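Local coordinates for ribosomal RNA processing protein 6 (Trypanosoma brucei brucei, PDB 4NLC) that probably degrades and processes RNA as a 3'-5' exoribonuclease of the nuclear exosome, this chain being its catalytic core, at residues 206-209 / 210-214; 356-359 / 360-364. The protein carries 1 engineered substitution. All coordinates share one frame; numbering follows the deposited sequence.

Contact 1: residues 206-209 / 210-214; sequences WRVR and PIPAE
Ile211 lies over one face of the Arg209 guanidinium group, with CD1 3.5 Å above the plane and shifted toward its rim. The Trp206 ring is met by the other methyl of Ile211: Trp206 CZ3 and Ile211 CG2 are 4.2 Å apart, at an oblique angle. Arg209 and Ile211 stand on either side of Pro210, whose preceding peptide bond is cis. This cis-proline turn leads from a loop into helix 213-224 of the exonuclease domain, a member of the RNase H-like clan.

Arg209 and Ile211 run side by side in the same direction. The arginine chain is bent at chi2 (-66°) and folds back over the loop. Arg209 NH1 is thereby gripped by two backbone carbonyls, donating to Trp206 O at 2.8 Å and to Val208 O at 2.8 Å. Val208 O lies near the guanidinium plane, while Trp206 O is tilted from it. Arg209 NE forms a salt bridge with Asp124, which fixes the group further. The side chains of Trp206 and Ile211 both touch Leu111 of strand 108-115, so the turn is fastened to the central sheet.

Pro212 takes the N-cap position of helix 213-224. Pro212 CD only just reaches Val208 CG2, at 4.5 Å. Closer in, Ile211 CG1 sits 3.6 Å from Val208 O, the same oxygen that Arg209 NH1 holds.

Contact 2: residues 356-359 / 360-364; sequences QIVK and DAIGS
Val358 O accepts two backbone N-H groups where helix 351-359 passes into the C-terminal residues. Ala361 N donates to Val358 O at 3.1 Å and comes from well above the carbonyl plane. Ile362 N adds a weak bond to Val358 O at 3.2 Å. The bond from Ala361 spans three residues, as in a tight turn, whereas the preceding one spans four. That earlier bond runs from Asp360 N to Gln356 O at 2.9 Å and is fairly straight.

The side chains of Gln356 and Asp360 meet one helical turn apart. Gln356 NE2 donates to Asp360 OD1 at 2.8 Å. The oxygen lies in the amide plane of Gln356, but the nitrogen approaches from above the carboxylate plane. The two flat groups are turned 43° against each other. Gln356 starts with CG anti to its own nitrogen (chi1 -157°) and then bends at chi2, which brings the amide back alongside the helix to the carboxylate.

Helix 351-359 is the last helix of the chain and lies in the helical HRDC region. Ile357 packs on Ile298 and Trp301 of helix 289-309. Ala361 keeps to the same helix, touching Val294.

The side chains of Val358 and Ile362 cross at a slant. Ile362 CG2 lies 4.1 Å from Val358 CG1 and 3.4 Å from Val358 O. The aliphatic methyl thus lies beside the doubly used carbonyl. CG1 of Ile362 sits between its backbone N and carbonyl carbon (chi1 73°), leaving CG2 beside the N and directed to Val358.

Overall arrangement
After a small two-stranded sheet and helix 42-46, the chain builds the mixed sheet and helices of the exonuclease domain. Contact 1 comes late in that domain. It makes a local turn after helix 185-193 and anchors the loop that leads into helix 213-224 to strand 108-115. The chain then passes through helices 226-238 and 249-261 to the helical HRDC domain. Contact 2 lies where helix 351-359 passes into the C-terminal residues, and rests against helix 289-309. Both contacts are local, and neither closes a long loop. They follow in series, without nesting or crossing. The centres of contact 1 and contact 2 are about 47 Å apart. The nearest atoms of contact 1 and contact 2 are about 26 Å apart.

Contact 1: residues 206-209 / 210-214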
loop_
_atom_site.group_PDB
_atom_site.type_symbol
_atom_site.label_atom_id
_atom_site.label_comp_id
_atom_site.label_asym_id
_atom_site.label_seq_id
_atom_site.Cartn_x
_atom_site.Cartn_y
_atom_site.Cartn_z
ATOM N N TRP A 206 12.018 1.826 0.448
ATOM C CA TRP A 206 11.532 3.200 0.312
ATOM C C TRP A 206 11.551 3.982 1.633
ATOM O O TRP A 206 11.195 5.154 1.650
ATOM C CB TRP A 206 10.168 3.223 -0.369
ATOM C CG TRP A 206 10.280 2.866 -1.809
ATOM C CD1 TRP A 206 10.048 1.645 -2.378
ATOM C CD2 TRP A 206 10.756 3.718 -2.863
ATOM N NE1 TRP A 206 10.327 1.691 -3.731
ATOM C CE2 TRP A 206 10.783 2.946 -4.050
ATOM C CE3 TRP A 206 11.158 5.068 -2.918
ATOM C CZ2 TRP A 206 11.158 3.487 -5.284
ATOM C CZ3 TRP A 206 11.582 5.585 -4.132
ATOM C CH2 TRP A 206 11.562 4.805 -5.300
ATOM N N ARG A 207 12.063 3.366 2.706
ATOM C CA ARG A 207 12.225 4.043 3.990
ATOM C C ARG A 207 13.515 4.862 4.003
ATOM O O ARG A 207 13.687 5.679 4.902
ATOM C CB ARG A 207 12.368 3.009 5.111
ATOM C CG ARG A 207 11.181 2.086 5.291
ATOM C CD ARG A 207 11.476 1.141 6.429
ATOM N NE ARG A 207 12.625 0.294 6.125
ATOM C CZ ARG A 207 13.315 -0.363 7.039
ATOM N NH1 ARG A 207 12.997 -0.256 8.321
ATOM N NH2 ARG A 207 14.338 -1.120 6.684
ATOM N N VAL A 208 14.462 4.590 3.082
ATOM C CA VAL A 208 15.770 5.249 3.136
ATOM C C VAL A 208 15.687 6.737 2.817
ATOM O O VAL A 208 14.928 7.172 1.946
ATOM C CB VAL A 208 16.911 4.548 2.337
ATOM C CG1 VAL A 208 17.089 3.096 2.795
ATOM C CG2 VAL A 208 16.696 4.625 0.826
ATOM N N ARG A 209 16.444 7.507 3.589
ATOM C CA ARG A 209 16.584 8.946 3.438
ATOM C C ARG A 209 18.072 9.278 3.593
ATOM O O ARG A 209 18.708 8.793 4.528
ATOM C CB ARG A 209 15.706 9.736 4.445
ATOM C CG ARG A 209 14.187 9.500 4.328
ATOM C CD ARG A 209 13.601 10.014 3.003
ATOM N NE ARG A 209 12.152 9.810 2.943
ATOM C CZ ARG A 209 11.534 8.769 2.398
ATOM N NH1 ARG A 209 12.229 7.795 1.829
ATOM N NH2 ARG A 209 10.213 8.696 2.417
ATOM N N PRO A 210 18.666 10.070 2.682
ATOM C CA PRO A 210 18.048 10.695 1.499
ATOM C C PRO A 210 17.678 9.669 0.443
ATOM O O PRO A 210 18.212 8.556 0.432
ATOM C CB PRO A 210 19.154 11.634 0.992
ATOM C CG PRO A 210 20.436 10.980 1.441
ATOM C CD PRO A 210 20.100 10.422 2.792
ATOM N N ILE A 211 16.748 10.033 -0.439
ATOM C CA ILE A 211 16.402 9.129 -1.529
ATOM C C ILE A 211 17.492 9.345 -2.598
ATOM O O ILE A 211 17.771 10.493 -2.921
ATOM C CB ILE A 211 14.952 9.331 -2.040
ATOM C CG1 ILE A 211 13.950 9.093 -0.898
ATOM C CG2 ILE A 211 14.638 8.389 -3.220
ATOM C CD1 ILE A 211 12.703 9.848 -1.031
ATOM N N PRO A 212 18.191 8.291 -3.079
ATOM C CA PRO A 212 19.225 8.512 -4.103
ATOM C C PRO A 212 18.584 8.892 -5.436
ATOM O O PRO A 212 17.451 8.489 -5.709
ATOM C CB PRO A 212 19.947 7.160 -4.186
ATOM C CG PRO A 212 19.312 6.264 -3.159
ATOM C CD PRO A 212 17.997 6.847 -2.822
ATOM N N ALA A 213 19.310 9.662 -6.258
ATOM C CA ALA A 213 18.877 10.158 -7.570
ATOM C C ALA A 213 18.121 9.128 -8.458
ATOM O O ALA A 213 17.082 9.461 -9.031
ATOM C CB ALA A 213 20.068 10.732 -8.325
ATOM N N GLU A 214 18.599 7.883 -8.518
ATOM C CA GLU A 214 17.987 6.816 -9.332
ATOM C C GLU A 214 16.573 6.495 -8.851
ATOM O O GLU A 214 15.680 6.196 -9.665
ATOM C CB GLU A 214 18.849 5.538 -9.325
ATOM C CG GLU A 214 20.243 5.690 -9.917
ATOM C CD GLU A 214 21.349 6.241 -9.025
ATOM O OE1 GLU A 214 22.519 6.181 -9.469
ATOM O OE2 GLU A 214 21.069 6.731 -7.904
#

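Contact 2: residues 356-359 / 360-364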
loop_
_atom_site.group_PDB
_atom_site.type_symbol
_atom_site.label_atom_id
_atom_site.label_comp_id
_atom_site.label_asym_id
_atom_site.label_seq_id
_atom_site.Cartn_x
_atom_site.Cartn_y
_atom_site.Cartn_z
ATOM N N GLN A 356 9.322 -23.502 25.291
ATOM C CA GLN A 356 8.210 -23.991 26.119
ATOM C C GLN A 356 7.104 -24.606 25.247
ATOM O O GLN A 356 6.522 -25.639 25.620
ATOM C CB GLN A 356 7.652 -22.870 27.030
ATOM C CG GLN A 356 6.918 -23.404 28.267
ATOM C CD GLN A 356 7.682 -24.491 28.988
ATOM O OE1 GLN A 356 8.816 -24.304 29.470
ATOM N NE2 GLN A 356 7.082 -25.663 29.050
ATOM N N ILE A 357 6.846 -23.977 24.068
ATOM C CA ILE A 357 5.868 -24.430 23.066
ATOM C C ILE A 357 6.183 -25.872 22.667
ATOM O O ILE A 357 5.290 -26.714 22.673
ATOM C CB ILE A 357 5.790 -23.469 21.832
ATOM C CG1 ILE A 357 5.042 -22.162 22.196
ATOM C CG2 ILE A 357 5.144 -24.164 20.603
ATOM C CD1 ILE A 357 5.222 -20.961 21.180
ATOM N N VAL A 358 7.453 -26.145 22.350
ATOM C CA VAL A 358 7.949 -27.463 21.963
ATOM C C VAL A 358 7.838 -28.452 23.126
ATOM O O VAL A 358 7.409 -29.587 22.913
ATOM C CB VAL A 358 9.401 -27.393 21.417
ATOM C CG1 VAL A 358 9.919 -28.794 21.057
ATOM C CG2 VAL A 358 9.488 -26.456 20.213
ATOM N N LYS A 359 8.264 -28.031 24.338
ATOM C CA LYS A 359 8.245 -28.859 25.547
ATOM C C LYS A 359 6.846 -29.329 25.912
ATOM O O LYS A 359 6.688 -30.484 26.281
ATOM C CB LYS A 359 8.898 -28.133 26.731
ATOM C CG LYS A 359 10.414 -28.133 26.699
ATOM C CD LYS A 359 10.975 -27.173 27.720
ATOM C CE LYS A 359 12.477 -27.160 27.705
ATOM N NZ LYS A 359 13.019 -26.067 28.547
ATOM N N ASP A 360 5.829 -28.467 25.767
ATOM C CA ASP A 360 4.434 -28.819 26.082
ATOM C C ASP A 360 3.811 -29.813 25.085
ATOM O O ASP A 360 2.763 -30.409 25.375
ATOM C CB ASP A 360 3.567 -27.550 26.234
ATOM C CG ASP A 360 3.996 -26.598 27.345
ATOM O OD1 ASP A 360 4.777 -27.017 28.221
ATOM O OD2 ASP A 360 3.541 -25.442 27.340
ATOM N N ALA A 361 4.480 -30.033 23.937
ATOM C CA ALA A 361 4.009 -30.953 22.902
ATOM C C ALA A 361 4.757 -32.297 22.814
ATOM O O ALA A 361 4.187 -33.252 22.284
ATOM C CB ALA A 361 4.014 -30.262 21.555
ATOM N N ILE A 362 5.994 -32.403 23.319
ATOM C CA ILE A 362 6.712 -33.688 23.217
ATOM C C ILE A 362 6.147 -34.721 24.240
ATOM O O ILE A 362 5.471 -34.344 25.205
ATOM C CB ILE A 362 8.266 -33.589 23.219
ATOM C CG1 ILE A 362 8.837 -33.235 24.588
ATOM C CG2 ILE A 362 8.774 -32.629 22.126
ATOM C CD1 ILE A 362 10.181 -33.943 24.869
ATOM N N GLY A 363 6.362 -36.008 23.946
ATOM C CA GLY A 363 5.814 -37.132 24.706
ATOM C C GLY A 363 4.359 -37.332 24.333
ATOM O O GLY A 363 3.931 -36.892 23.259
ATOM N N SER A 364 3.573 -37.945 25.227
ATOM C CA SER A 364 2.137 -38.140 24.994
ATOM C C SER A 364 1.315 -36.873 25.258
ATOM O O SER A 364 1.500 -36.234 26.289
ATOM C CB SER A 364 1.602 -39.267 25.873
ATOM O OG SER A 364 0.195 -39.391 25.738
#